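Side-chain contacts in excinuclease ABC, subunit A. (Deinococcus radiodurans, PDB 2VF7), which binds DNA and hydrolyses ATP as a zinc-containing UvrA protein of the ABC superfamily, probably serving damage recognition in DNA excision repair: residues A[186-191]-A[249-254]; A[223-228]-A[258-263]; A[455-460]-A[719-724]; A[695-700]-A[709-714]. The protein carries 1 engineered substitution. One frame throughout, in Å; residues are numbered along the deposited sequence.

Interaction 1. Residues A[186-191]-A[249-254]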
loop_
_atom_site.group_PDB
_atom_site.type_symbol
_atom_site.label_atom_id
_atom_site.label_comp_id
_atom_site.label_asym_id
_atom_site.label_seq_id
_atom_site.Cartn_x
_atom_site.Cartn_y
_atom_site.Cartn_z
ATOM N N GLN A 186 -5.729 -29.374 14.948
ATOM C CA GLN A 186 -5.076 -30.586 14.480
ATOM C C GLN A 186 -3.593 -30.444 14.743
ATOM O O GLN A 186 -3.126 -29.369 15.143
ATOM C CB GLN A 186 -5.344 -30.814 12.991
ATOM C CG GLN A 186 -6.823 -31.107 12.657
ATOM C CD GLN A 186 -7.079 -31.215 11.162
ATOM O OE1 GLN A 186 -6.818 -30.276 10.396
ATOM N NE2 GLN A 186 -7.612 -32.358 10.736
ATOM N N ALA A 187 -2.864 -31.538 14.529
ATOM C CA ALA A 187 -1.429 -31.620 14.792
ATOM C C ALA A 187 -1.041 -30.943 16.106
ATOM O O ALA A 187 -1.766 -31.057 17.084
ATOM C CB ALA A 187 -0.608 -31.109 13.599
ATOM N N TRP A 188 0.090 -30.249 16.115
ATOM C CA TRP A 188 0.742 -29.772 17.336
ATOM C C TRP A 188 -0.093 -28.937 18.326
ATOM O O TRP A 188 0.052 -29.110 19.528
ATOM C CB TRP A 188 2.036 -29.030 16.980
ATOM C CG TRP A 188 2.895 -28.727 18.166
ATOM C CD1 TRP A 188 3.903 -29.505 18.693
ATOM C CD2 TRP A 188 2.817 -27.560 18.987
ATOM N NE1 TRP A 188 4.460 -28.876 19.804
ATOM C CE2 TRP A 188 3.815 -27.682 19.996
ATOM C CE3 TRP A 188 2.001 -26.418 18.970
ATOM C CZ2 TRP A 188 4.011 -26.716 20.956
ATOM C CZ3 TRP A 188 2.195 -25.475 19.927
ATOM C CH2 TRP A 188 3.198 -25.618 20.907
ATOM N N GLY A 189 -0.929 -28.024 17.829
ATOM C CA GLY A 189 -1.752 -27.186 18.709
ATOM C C GLY A 189 -2.688 -27.985 19.606
ATOM O O GLY A 189 -2.983 -27.580 20.717
ATOM N N GLY A 190 -3.158 -29.130 19.124
ATOM C CA GLY A 190 -3.994 -30.007 19.942
ATOM C C GLY A 190 -3.226 -30.729 21.037
ATOM O O GLY A 190 -3.770 -30.975 22.121
ATOM N N GLN A 191 -1.968 -31.077 20.779
ATOM C CA GLN A 191 -1.188 -31.808 21.788
ATOM C C GLN A 191 -0.576 -30.913 22.851
ATOM O O GLN A 191 -0.396 -31.345 23.996
ATOM C CB GLN A 191 -0.100 -32.695 21.156
ATOM C CG GLN A 191 1.001 -31.977 20.428
ATOM C CD GLN A 191 2.325 -32.728 20.496
ATOM O OE1 GLN A 191 3.013 -32.683 21.512
ATOM N NE2 GLN A 191 2.692 -33.395 19.415
ATOM N N PRO A 249 11.719 -26.287 32.296
ATOM C CA PRO A 249 10.590 -26.531 31.391
ATOM C C PRO A 249 11.046 -26.324 29.967
ATOM O O PRO A 249 11.796 -25.389 29.713
ATOM C CB PRO A 249 9.578 -25.441 31.770
ATOM C CG PRO A 249 10.108 -24.776 33.038
ATOM C CD PRO A 249 11.575 -25.028 33.064
ATOM N N SER A 250 10.609 -27.172 29.037
ATOM C CA SER A 250 10.961 -26.988 27.627
ATOM C C SER A 250 10.472 -25.622 27.113
ATOM O O SER A 250 11.216 -24.895 26.454
ATOM C CB SER A 250 10.387 -28.118 26.771
ATOM O OG SER A 250 10.768 -29.390 27.270
ATOM N N TYR A 251 9.208 -25.303 27.417
ATOM C CA TYR A 251 8.627 -24.004 27.122
ATOM C C TYR A 251 7.527 -23.720 28.132
ATOM O O TYR A 251 7.216 -24.569 28.965
ATOM C CB TYR A 251 8.124 -23.925 25.675
ATOM C CG TYR A 251 6.979 -24.858 25.310
ATOM C CD1 TYR A 251 7.224 -26.183 24.948
ATOM C CD2 TYR A 251 5.653 -24.399 25.287
ATOM C CE1 TYR A 251 6.196 -27.040 24.605
ATOM C CE2 TYR A 251 4.623 -25.241 24.951
ATOM C CZ TYR A 251 4.908 -26.573 24.601
ATOM O OH TYR A 251 3.894 -27.435 24.265
ATOM N N MET A 252 7.000 -22.489 28.089
ATOM C CA MET A 252 5.849 -22.074 28.883
ATOM C C MET A 252 4.660 -22.059 27.966
ATOM O O MET A 252 4.672 -21.342 26.963
ATOM C CB MET A 252 6.036 -20.665 29.463
ATOM C CG MET A 252 7.262 -20.481 30.352
ATOM S SD MET A 252 7.203 -21.428 31.891
ATOM C CE MET A 252 5.550 -21.076 32.502
ATOM N N GLY A 253 3.622 -22.823 28.324
ATOM C CA GLY A 253 2.438 -22.949 27.476
ATOM C C GLY A 253 1.288 -22.141 28.029
ATOM O O GLY A 253 1.218 -21.937 29.241
ATOM N N THR A 254 0.363 -21.726 27.153
ATOM C CA THR A 254 -0.819 -20.944 27.551
ATOM C C THR A 254 -2.103 -21.696 27.254
ATOM O O THR A 254 -2.377 -22.085 26.109
ATOM C CB THR A 254 -0.844 -19.536 26.869
ATOM O OG1 THR A 254 0.439 -18.906 27.021
ATOM C CG2 THR A 254 -1.912 -18.629 27.493
HETATM O O HOH W 1 3.675 -30.091 23.133
#
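Trp188, near the N-terminal end of helix 187-199, and Tyr251, on a two-stranded antiparallel sheet, reach toward each other from opposite directions within the UvrA DNA-binding domain. The touching surface is small, 82 Å² summed over both sides, and its close part is confined to the outer ends of the two side chains. Trp188 CZ2 lies 3.4 Å from Tyr251 OH and 3.8 Å from Tyr251 CZ, with CH2 a little farther off. The ring planes are inclined at 40° and the centroid of the six-membered tryptophan ring is 5.8 Å from that of the tyrosine, so the rings meet obliquely. Tyr251 CG sits between the backbone N and the carbonyl carbon (chi1 64°), which sends the ring off strand 251-254 toward the helix; the Tyr251 side chain also touches Val230 and Pro232. Backbone hydrogen bonding of Tyr251 with Val230 fixes the strand beneath it.

The looser side is polar and hydrated, and Trp188 is itself solvent-exposed. No direct hydrogen bond joins the two segments; the phenol oxygen has a weak one from Asn192 ND2, one residue beyond Gln191. One water links Tyr251 OH, 2.9 Å away, to Gln191 OE1, to which it donates a hydrogen bond at 3.1 Å.

Interaction 2. Residues A[223-228]-A[258-263]; sequences DEQPVV and ARRHVL
Asp223 and Arg260 bring their CA atoms to 7.1 Å, the nearest backbone approach between the loop that leads into strand 227-230 and the first turns of helix 258-268. Loop and helix adjoin the two-stranded antiparallel sheet of the UvrA DNA-binding domain, and the contact lies at the protein surface. Its centre is an amide-guanidinium stack: the planes of Gln225 and Arg260 differ by 8°, although the two chains cross at about a right angle. Gln225 OE1 lies 3.4 Å from Arg260 CZ, directly over the middle of one guanidinium face, while Gln225 NE2 is over Arg260 CD at 3.6 Å. The amide has a second hold, since NE2 is hydrogen-bonded to Phe255 O, which limits its rotation. Arg260 leaves the helix with CG anti to the backbone N (chi1 177°), and bends at the next two torsions bring the guanidinium beneath the amide. At the guanidinium edge, Asp223 offers its main chain. The Asp223 carboxylate contributes charge alone: OD2 is 4.3 Å from Arg260 NH1 and well out of the guanidinium plane. Asp223 O comes within 2.8 Å of Arg260 NH1, yet the angle is too poor for a hydrogen bond.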
loop_
_atom_site.group_PDB
_atom_site.type_symbol
_atom_site.label_atom_id
_atom_site.label_comp_id
_atom_site.label_asym_id
_atom_site.label_seq_id
_atom_site.Cartn_x
_atom_site.Cartn_y
_atom_site.Cartn_z
ATOM N N ASP A 223 -12.748 -19.078 30.698
ATOM C CA ASP A 223 -12.092 -17.911 30.068
ATOM C C ASP A 223 -10.647 -17.778 30.535
ATOM O O ASP A 223 -9.864 -16.962 30.019
ATOM C CB ASP A 223 -12.817 -16.626 30.460
ATOM C CG ASP A 223 -14.119 -16.414 29.697
ATOM O OD1 ASP A 223 -15.073 -15.913 30.320
ATOM O OD2 ASP A 223 -14.184 -16.723 28.484
ATOM N N GLU A 224 -10.336 -18.553 31.568
ATOM C CA GLU A 224 -9.029 -18.622 32.162
ATOM C C GLU A 224 -8.007 -19.123 31.160
ATOM O O GLU A 224 -8.285 -20.016 30.342
ATOM C CB GLU A 224 -9.062 -19.548 33.384
ATOM C CG GLU A 224 -9.706 -18.928 34.647
ATOM C CD GLU A 224 -9.709 -19.883 35.846
ATOM O OE1 GLU A 224 -8.956 -20.887 35.846
ATOM O OE2 GLU A 224 -10.464 -19.625 36.800
ATOM N N GLN A 225 -6.827 -18.512 31.223
ATOM C CA GLN A 225 -5.717 -18.856 30.349
ATOM C C GLN A 225 -4.406 -18.930 31.122
ATOM O O GLN A 225 -3.500 -18.142 30.836
ATOM C CB GLN A 225 -5.551 -17.796 29.258
ATOM C CG GLN A 225 -6.787 -17.495 28.470
ATOM C CD GLN A 225 -6.451 -16.858 27.154
ATOM O OE1 GLN A 225 -6.597 -15.641 26.990
ATOM N NE2 GLN A 225 -5.982 -17.671 26.200
ATOM N N PRO A 226 -4.282 -19.888 32.073
ATOM C CA PRO A 226 -3.055 -20.013 32.862
ATOM C C PRO A 226 -1.828 -20.339 32.003
ATOM O O PRO A 226 -1.954 -20.967 30.942
ATOM C CB PRO A 226 -3.378 -21.158 33.829
ATOM C CG PRO A 226 -4.378 -21.948 33.135
ATOM C CD PRO A 226 -5.251 -20.930 32.461
ATOM N N VAL A 227 -0.668 -19.878 32.469
ATOM C CA VAL A 227 0.628 -20.028 31.801
ATOM C C VAL A 227 1.491 -20.951 32.647
ATOM O O VAL A 227 1.844 -20.595 33.771
ATOM C CB VAL A 227 1.350 -18.668 31.654
ATOM C CG1 VAL A 227 2.771 -18.857 31.131
ATOM C CG2 VAL A 227 0.589 -17.760 30.715
ATOM N N VAL A 228 1.837 -22.124 32.102
ATOM C CA VAL A 228 2.467 -23.217 32.876
ATOM C C VAL A 228 3.639 -23.888 32.152
ATOM O O VAL A 228 3.633 -23.963 30.920
ATOM C CB VAL A 228 1.417 -24.322 33.294
ATOM C CG1 VAL A 228 0.220 -23.694 33.993
ATOM C CG2 VAL A 228 0.955 -25.151 32.097
ATOM N N ALA A 258 -11.696 -25.061 24.897
ATOM C CA ALA A 258 -12.220 -25.464 23.592
ATOM C C ALA A 258 -13.055 -24.347 22.960
ATOM O O ALA A 258 -12.919 -24.070 21.769
ATOM C CB ALA A 258 -13.023 -26.753 23.691
ATOM N N ARG A 259 -13.924 -23.717 23.755
ATOM C CA ARG A 259 -14.735 -22.602 23.283
ATOM C C ARG A 259 -13.890 -21.428 22.768
ATOM O O ARG A 259 -14.095 -20.974 21.655
ATOM C CB ARG A 259 -15.692 -22.154 24.380
ATOM C CG ARG A 259 -16.544 -20.963 24.008
ATOM C CD ARG A 259 -16.991 -20.244 25.262
ATOM N NE ARG A 259 -18.392 -20.501 25.551
ATOM C CZ ARG A 259 -19.014 -20.161 26.682
ATOM N NH1 ARG A 259 -18.348 -19.554 27.669
ATOM N NH2 ARG A 259 -20.317 -20.435 26.829
ATOM N N ARG A 260 -12.944 -20.957 23.577
ATOM C CA ARG A 260 -12.036 -19.873 23.210
ATOM C C ARG A 260 -11.383 -20.103 21.837
ATOM O O ARG A 260 -11.409 -19.227 20.953
ATOM C CB ARG A 260 -10.972 -19.738 24.295
ATOM C CG ARG A 260 -9.889 -18.686 24.046
ATOM C CD ARG A 260 -9.472 -18.048 25.357
ATOM N NE ARG A 260 -9.622 -16.614 25.183
ATOM C CZ ARG A 260 -9.919 -15.738 26.132
ATOM N NH1 ARG A 260 -10.117 -16.103 27.390
ATOM N NH2 ARG A 260 -10.015 -14.470 25.794
ATOM N N HIS A 261 -10.807 -21.284 21.652
ATOM C CA HIS A 261 -10.176 -21.622 20.391
ATOM C C HIS A 261 -11.132 -21.606 19.223
ATOM O O HIS A 261 -10.773 -21.153 18.145
ATOM C CB HIS A 261 -9.531 -23.004 20.432
ATOM C CG HIS A 261 -9.000 -23.421 19.099
ATOM N ND1 HIS A 261 -9.705 -24.241 18.242
ATOM C CD2 HIS A 261 -7.873 -23.054 18.435
ATOM C CE1 HIS A 261 -9.019 -24.384 17.123
ATOM N NE2 HIS A 261 -7.903 -23.680 17.216
ATOM N N VAL A 262 -12.325 -22.164 19.413
ATOM C CA VAL A 262 -13.269 -22.314 18.308
ATOM C C VAL A 262 -13.751 -20.943 17.832
ATOM O O VAL A 262 -13.802 -20.684 16.635
ATOM C CB VAL A 262 -14.481 -23.254 18.668
ATOM C CG1 VAL A 262 -15.621 -23.098 17.671
ATOM C CG2 VAL A 262 -14.051 -24.710 18.746
ATOM N N LEU A 263 -14.097 -20.079 18.775
ATOM C CA LEU A 263 -14.677 -18.781 18.448
ATOM C C LEU A 263 -13.621 -17.764 17.981
ATOM O O LEU A 263 -13.915 -16.910 17.140
ATOM C CB LEU A 263 -15.482 -18.224 19.630
ATOM C CG LEU A 263 -16.671 -18.985 20.236
ATOM C CD1 LEU A 263 -17.372 -18.074 21.225
ATOM C CD2 LEU A 263 -17.674 -19.493 19.196
#

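Interaction 3. Residues A[455-460]-A[719-724]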
loop_
_atom_site.group_PDB
_atom_site.type_symbol
_atom_site.label_atom_id
_atom_site.label_comp_id
_atom_site.label_asym_id
_atom_site.label_seq_id
_atom_site.Cartn_x
_atom_site.Cartn_y
_atom_site.Cartn_z
ATOM N N PRO A 455 0.334 -14.576 -36.194
ATOM C CA PRO A 455 -0.455 -15.376 -37.114
ATOM C C PRO A 455 -1.320 -16.349 -36.298
ATOM O O PRO A 455 -2.546 -16.304 -36.386
ATOM C CB PRO A 455 0.600 -16.122 -37.962
ATOM C CG PRO A 455 1.903 -15.560 -37.613
ATOM C CD PRO A 455 1.776 -14.844 -36.295
ATOM N N GLU A 456 -0.663 -17.174 -35.473
ATOM C CA GLU A 456 -1.301 -18.266 -34.722
ATOM C C GLU A 456 -1.064 -18.119 -33.200
ATOM O O GLU A 456 -0.878 -17.001 -32.689
ATOM C CB GLU A 456 -0.818 -19.646 -35.239
ATOM C CG GLU A 456 -0.837 -19.824 -36.769
ATOM C CD GLU A 456 -0.369 -21.220 -37.263
ATOM O OE1 GLU A 456 -1.175 -22.188 -37.257
ATOM O OE2 GLU A 456 0.802 -21.345 -37.699
ATOM N N ALA A 457 -1.078 -19.241 -32.479
ATOM C CA ALA A 457 -0.914 -19.231 -31.029
ATOM C C ALA A 457 0.501 -19.622 -30.597
ATOM O O ALA A 457 1.155 -20.438 -31.249
ATOM C CB ALA A 457 -1.962 -20.128 -30.368
ATOM N N GLY A 458 0.984 -19.032 -29.507
ATOM C CA GLY A 458 2.277 -19.423 -28.941
ATOM C C GLY A 458 3.518 -19.049 -29.738
ATOM O O GLY A 458 3.683 -17.914 -30.160
ATOM N N GLU A 459 4.403 -20.021 -29.931
ATOM C CA GLU A 459 5.674 -19.814 -30.620
ATOM C C GLU A 459 5.464 -19.427 -32.088
ATOM O O GLU A 459 6.367 -18.891 -32.729
ATOM C CB GLU A 459 6.569 -21.064 -30.494
ATOM C CG GLU A 459 6.387 -21.837 -29.164
ATOM C CD GLU A 459 7.624 -22.602 -28.710
ATOM O OE1 GLU A 459 7.585 -23.853 -28.667
ATOM O OE2 GLU A 459 8.635 -21.948 -28.378
ATOM N N LYS A 460 4.258 -19.690 -32.597
ATOM C CA LYS A 460 3.871 -19.359 -33.974
ATOM C C LYS A 460 3.031 -18.093 -34.044
ATOM O O LYS A 460 2.439 -17.800 -35.072
ATOM C CB LYS A 460 3.098 -20.511 -34.613
ATOM C CG LYS A 460 3.932 -21.714 -34.997
ATOM C CD LYS A 460 3.048 -22.718 -35.715
ATOM C CE LYS A 460 3.837 -23.769 -36.463
ATOM N NZ LYS A 460 2.921 -24.630 -37.256
ATOM N N LEU A 719 -5.194 -26.390 -27.346
ATOM C CA LEU A 719 -4.264 -25.984 -26.305
ATOM C C LEU A 719 -2.805 -26.435 -26.512
ATOM O O LEU A 719 -2.087 -26.614 -25.562
ATOM C CB LEU A 719 -4.753 -26.469 -24.934
ATOM C CG LEU A 719 -6.143 -26.059 -24.436
ATOM C CD1 LEU A 719 -6.353 -26.635 -23.083
ATOM C CD2 LEU A 719 -6.288 -24.556 -24.381
ATOM N N GLY A 720 -2.366 -26.571 -27.748
ATOM C CA GLY A 720 -1.038 -27.059 -28.021
ATOM C C GLY A 720 0.065 -26.156 -27.505
ATOM O O GLY A 720 1.196 -26.594 -27.344
ATOM N N TYR A 721 -0.272 -24.894 -27.244
ATOM C CA TYR A 721 0.721 -23.899 -26.847
ATOM C C TYR A 721 1.038 -23.960 -25.356
ATOM O O TYR A 721 2.050 -23.422 -24.915
ATOM C CB TYR A 721 0.284 -22.481 -27.295
ATOM C CG TYR A 721 -1.008 -21.975 -26.678
ATOM C CD1 TYR A 721 -0.994 -21.182 -25.534
ATOM C CD2 TYR A 721 -2.240 -22.298 -27.238
ATOM C CE1 TYR A 721 -2.167 -20.725 -24.968
ATOM C CE2 TYR A 721 -3.413 -21.863 -26.673
ATOM C CZ TYR A 721 -3.376 -21.073 -25.544
ATOM O OH TYR A 721 -4.559 -20.632 -24.997
ATOM N N LEU A 722 0.180 -24.629 -24.585
ATOM C CA LEU A 722 0.361 -24.699 -23.150
ATOM C C LEU A 722 1.458 -25.687 -22.758
ATOM O O LEU A 722 1.694 -26.647 -23.485
ATOM C CB LEU A 722 -0.963 -25.050 -22.460
ATOM C CG LEU A 722 -2.080 -24.014 -22.559
ATOM C CD1 LEU A 722 -3.286 -24.487 -21.814
ATOM C CD2 LEU A 722 -1.624 -22.682 -21.991
ATOM N N ARG A 723 2.091 -25.450 -21.601
ATOM C CA ARG A 723 3.147 -26.293 -21.056
ATOM C C ARG A 723 2.600 -27.258 -20.006
ATOM O O ARG A 723 1.782 -26.888 -19.163
ATOM C CB ARG A 723 4.275 -25.444 -20.444
ATOM C CG ARG A 723 5.075 -24.635 -21.455
ATOM C CD ARG A 723 6.253 -23.899 -20.810
ATOM N NE ARG A 723 5.809 -22.794 -19.960
ATOM C CZ ARG A 723 5.436 -21.581 -20.405
ATOM N NH1 ARG A 723 5.462 -21.284 -21.717
ATOM N NH2 ARG A 723 5.019 -20.660 -19.539
ATOM N N LEU A 724 3.058 -28.504 -20.063
ATOM C CA LEU A 724 2.581 -29.572 -19.181
ATOM C C LEU A 724 2.505 -29.180 -17.710
ATOM O O LEU A 724 1.518 -29.461 -17.046
ATOM C CB LEU A 724 3.474 -30.809 -19.356
ATOM C CG LEU A 724 2.933 -31.814 -20.359
ATOM C CD1 LEU A 724 2.490 -31.102 -21.609
ATOM C CD2 LEU A 724 3.980 -32.873 -20.641
#
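The first ADP site is bordered here by two loops, and Tyr721 on one of them packs against Ala457 and Gly458 on the other. Segment 455-460 belongs to the loop between strands 449-453 and 464-468 of the N-terminal six-stranded sheet; segment 719-724 follows helix 705-716 and opens with a type I beta turn, closed by Leu722 N to Leu719 O at 3.2 Å. The chains come closest at Gly458 and Tyr721, whose CA atoms are 5.2 Å apart. Such proximity is possible because Gly458 presents only its main chain: Gly458 CA rests 4.0 Å from Tyr721 CB, and its positive phi of 70° is one that glycine adopts readily. Beside it, Ala457 CB meets Tyr721 CD2 at 3.8 Å, approaching the ring obliquely. With chi1 62°, CG of Tyr721 lies between the backbone N and the carbonyl carbon, which leaves CD2 beside Ala457 CB; Leu722 CG covers part of one face near the rim, 4.1 Å above the plane. The phenol end is hydrogen-bonded to Glu735 OE2.

Tyr721 and Leu722 touch the ADP itself, while Gly458 shares backbone hydrogen bonding with Gly46 of the P-loop. Glu735 closes an LSGGE sequence just past the pocket residue Glu730, consistent with the composite ATP sites of ABC proteins, which pair a P-loop with a signature motif from the other ATPase unit.

Interaction 4. Residues A[695-700]-A[709-714]; sequences DEAHDF and RALDTL
Leu711 brings its CD1 methyl to 3.2 Å from the main-chain oxygen of Ala697, a close van der Waals approach of a methyl to a helix carbonyl. The same methyl touches Ala697 CB at 3.9 Å, so one branch of the leucine supplies the apolar part of the contact. CG of Leu711 stands anti to its carbonyl carbon (chi1 -59°), and the extended chain carries CD1 across the gap between the helices. Helices 694-700 and 705-716 form an antiparallel helical hairpin in the ABC transporter region of the chain: the short segments approach to 9.5 Å, with an angle of 149° between their N-to-C directions. Farther out, His698 and Asp712 face one another with ring and carboxylate nearly coplanar, 22° apart. The His698 ring also meets that of Phe708. Glu716 OE1 lies close to Asp712 OD2, a like-charge pair that might raise the pKa of one of the two acids. The other carboxylate oxygen, Asp712 OD1, could favour a protonated imidazole: it lies at the edge of the ring, 3.7 Å from His698 NE2, too distant for a hydrogen bond.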
loop_
_atom_site.group_PDB
_atom_site.type_symbol
_atom_site.label_atom_id
_atom_site.label_comp_id
_atom_site.label_asym_id
_atom_site.label_seq_id
_atom_site.Cartn_x
_atom_site.Cartn_y
_atom_site.Cartn_z
ATOM N N ASP A 695 2.077 -29.618 -27.782
ATOM C CA ASP A 695 2.619 -29.985 -29.097
ATOM C C ASP A 695 3.951 -30.750 -29.059
ATOM O O ASP A 695 4.109 -31.721 -29.794
ATOM C CB ASP A 695 2.844 -28.735 -29.941
ATOM C CG ASP A 695 1.576 -28.177 -30.547
ATOM O OD1 ASP A 695 1.706 -27.119 -31.211
ATOM O OD2 ASP A 695 0.472 -28.769 -30.382
ATOM N N GLU A 696 4.918 -30.293 -28.253
ATOM C CA GLU A 696 6.250 -30.912 -28.232
ATOM C C GLU A 696 6.209 -32.220 -27.459
ATOM O O GLU A 696 6.988 -33.130 -27.738
ATOM C CB GLU A 696 7.316 -30.028 -27.573
ATOM C CG GLU A 696 7.506 -28.595 -28.067
ATOM C CD GLU A 696 8.278 -27.712 -27.035
ATOM O OE1 GLU A 696 9.049 -26.815 -27.460
ATOM O OE2 GLU A 696 8.124 -27.913 -25.801
ATOM N N ALA A 697 5.328 -32.311 -26.469
ATOM C CA ALA A 697 5.180 -33.550 -25.695
ATOM C C ALA A 697 4.428 -34.613 -26.494
ATOM O O ALA A 697 4.489 -35.814 -26.175
ATOM C CB ALA A 697 4.490 -33.280 -24.368
ATOM N N HIS A 698 3.726 -34.149 -27.529
ATOM C CA HIS A 698 2.964 -34.985 -28.442
ATOM C C HIS A 698 3.953 -35.772 -29.296
ATOM O O HIS A 698 3.781 -36.983 -29.509
ATOM C CB HIS A 698 2.055 -34.080 -29.286
ATOM C CG HIS A 698 1.247 -34.798 -30.323
ATOM N ND1 HIS A 698 1.696 -34.994 -31.612
ATOM C CD2 HIS A 698 -0.002 -35.322 -30.275
ATOM C CE1 HIS A 698 0.767 -35.627 -32.308
ATOM N NE2 HIS A 698 -0.275 -35.834 -31.522
ATOM N N ASP A 699 4.998 -35.081 -29.752
ATOM C CA ASP A 699 6.155 -35.689 -30.394
ATOM C C ASP A 699 6.879 -36.688 -29.488
ATOM O O ASP A 699 7.079 -37.835 -29.862
ATOM C CB ASP A 699 7.156 -34.603 -30.782
ATOM C CG ASP A 699 6.747 -33.838 -32.011
ATOM O OD1 ASP A 699 7.471 -33.956 -33.019
ATOM O OD2 ASP A 699 5.722 -33.122 -31.981
ATOM N N PHE A 700 7.270 -36.233 -28.307
ATOM C CA PHE A 700 8.173 -36.962 -27.426
ATOM C C PHE A 700 7.580 -38.275 -26.872
ATOM O O PHE A 700 8.300 -39.263 -26.686
ATOM C CB PHE A 700 8.643 -36.014 -26.308
ATOM C CG PHE A 700 9.731 -36.574 -25.437
ATOM C CD1 PHE A 700 9.454 -36.966 -24.117
ATOM C CD2 PHE A 700 11.031 -36.704 -25.918
ATOM C CE1 PHE A 700 10.456 -37.497 -23.302
ATOM C CE2 PHE A 700 12.026 -37.215 -25.106
ATOM C CZ PHE A 700 11.742 -37.620 -23.797
ATOM N N ARG A 709 -2.386 -40.193 -25.674
ATOM C CA ARG A 709 -3.818 -40.027 -25.894
ATOM C C ARG A 709 -4.460 -38.889 -25.094
ATOM O O ARG A 709 -5.372 -38.223 -25.581
ATOM C CB ARG A 709 -4.544 -41.345 -25.656
ATOM C CG ARG A 709 -4.371 -42.336 -26.821
ATOM C CD ARG A 709 -5.493 -43.347 -26.851
ATOM N NE ARG A 709 -5.003 -44.700 -27.140
ATOM C CZ ARG A 709 -4.680 -45.585 -26.186
ATOM N NH1 ARG A 709 -4.799 -45.278 -24.853
ATOM N NH2 ARG A 709 -4.240 -46.786 -26.565
ATOM N N ALA A 710 -3.995 -38.684 -23.867
ATOM C CA ALA A 710 -4.402 -37.547 -23.045
ATOM C C ALA A 710 -4.003 -36.227 -23.736
ATOM O O ALA A 710 -4.832 -35.338 -23.912
ATOM C CB ALA A 710 -3.792 -37.660 -21.640
ATOM N N LEU A 711 -2.742 -36.148 -24.150
ATOM C CA LEU A 711 -2.182 -35.039 -24.918
ATOM C C LEU A 711 -2.881 -34.785 -26.237
ATOM O O LEU A 711 -2.874 -33.649 -26.731
ATOM C CB LEU A 711 -0.714 -35.321 -25.228
ATOM C CG LEU A 711 0.283 -35.542 -24.096
ATOM C CD1 LEU A 711 1.633 -35.915 -24.696
ATOM C CD2 LEU A 711 0.418 -34.312 -23.210
ATOM N N ASP A 712 -3.454 -35.840 -26.822
ATOM C CA ASP A 712 -4.149 -35.738 -28.108
ATOM C C ASP A 712 -5.455 -34.934 -28.005
ATOM O O ASP A 712 -5.734 -34.094 -28.871
ATOM C CB ASP A 712 -4.409 -37.142 -28.696
ATOM C CG ASP A 712 -4.704 -37.118 -30.193
ATOM O OD1 ASP A 712 -3.862 -36.618 -30.975
ATOM O OD2 ASP A 712 -5.785 -37.612 -30.593
ATOM N N THR A 713 -6.252 -35.207 -26.965
ATOM C CA THR A 713 -7.478 -34.433 -26.668
ATOM C C THR A 713 -7.181 -32.964 -26.303
ATOM O O THR A 713 -7.939 -32.070 -26.636
ATOM C CB THR A 713 -8.330 -35.062 -25.525
ATOM O OG1 THR A 713 -7.526 -35.211 -24.335
ATOM C CG2 THR A 713 -8.880 -36.394 -25.939
ATOM N N LEU A 714 -6.072 -32.724 -25.623
ATOM C CA LEU A 714 -5.647 -31.354 -25.337
ATOM C C LEU A 714 -5.226 -30.619 -26.585
ATOM O O LEU A 714 -5.319 -29.404 -26.658
ATOM C CB LEU A 714 -4.506 -31.351 -24.348
ATOM C CG LEU A 714 -4.896 -31.745 -22.938
ATOM C CD1 LEU A 714 -3.623 -31.986 -22.149
ATOM C CD2 LEU A 714 -5.761 -30.642 -22.280
#

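How the interactions relate
The four contacts form two clusters. Interactions 1 and 2, with centres 13 Å apart, share the antiparallel sheet of strands 227-230 and 251-254; Gly253 N lies 2.8 Å from Val228 O, a probable hydrogen bond between them. Interactions 3 and 4, 12 Å apart, are joined by two probable backbone hydrogen bonds, Leu719 N to Leu714 O (3.1 Å) and Asp695 N to Gly720 O (3.2 Å), while Leu724 packs on Ala697 and Leu711. Interaction 3 borders the ADP, Tyr721 lying about 4 Å from it by side chain. Interaction 4 meets that pocket through segment 719-724; Ala697 is about 12 Å from Gln726 of the site, side chain to side chain. More than 50 Å separates the centres of the two clusters.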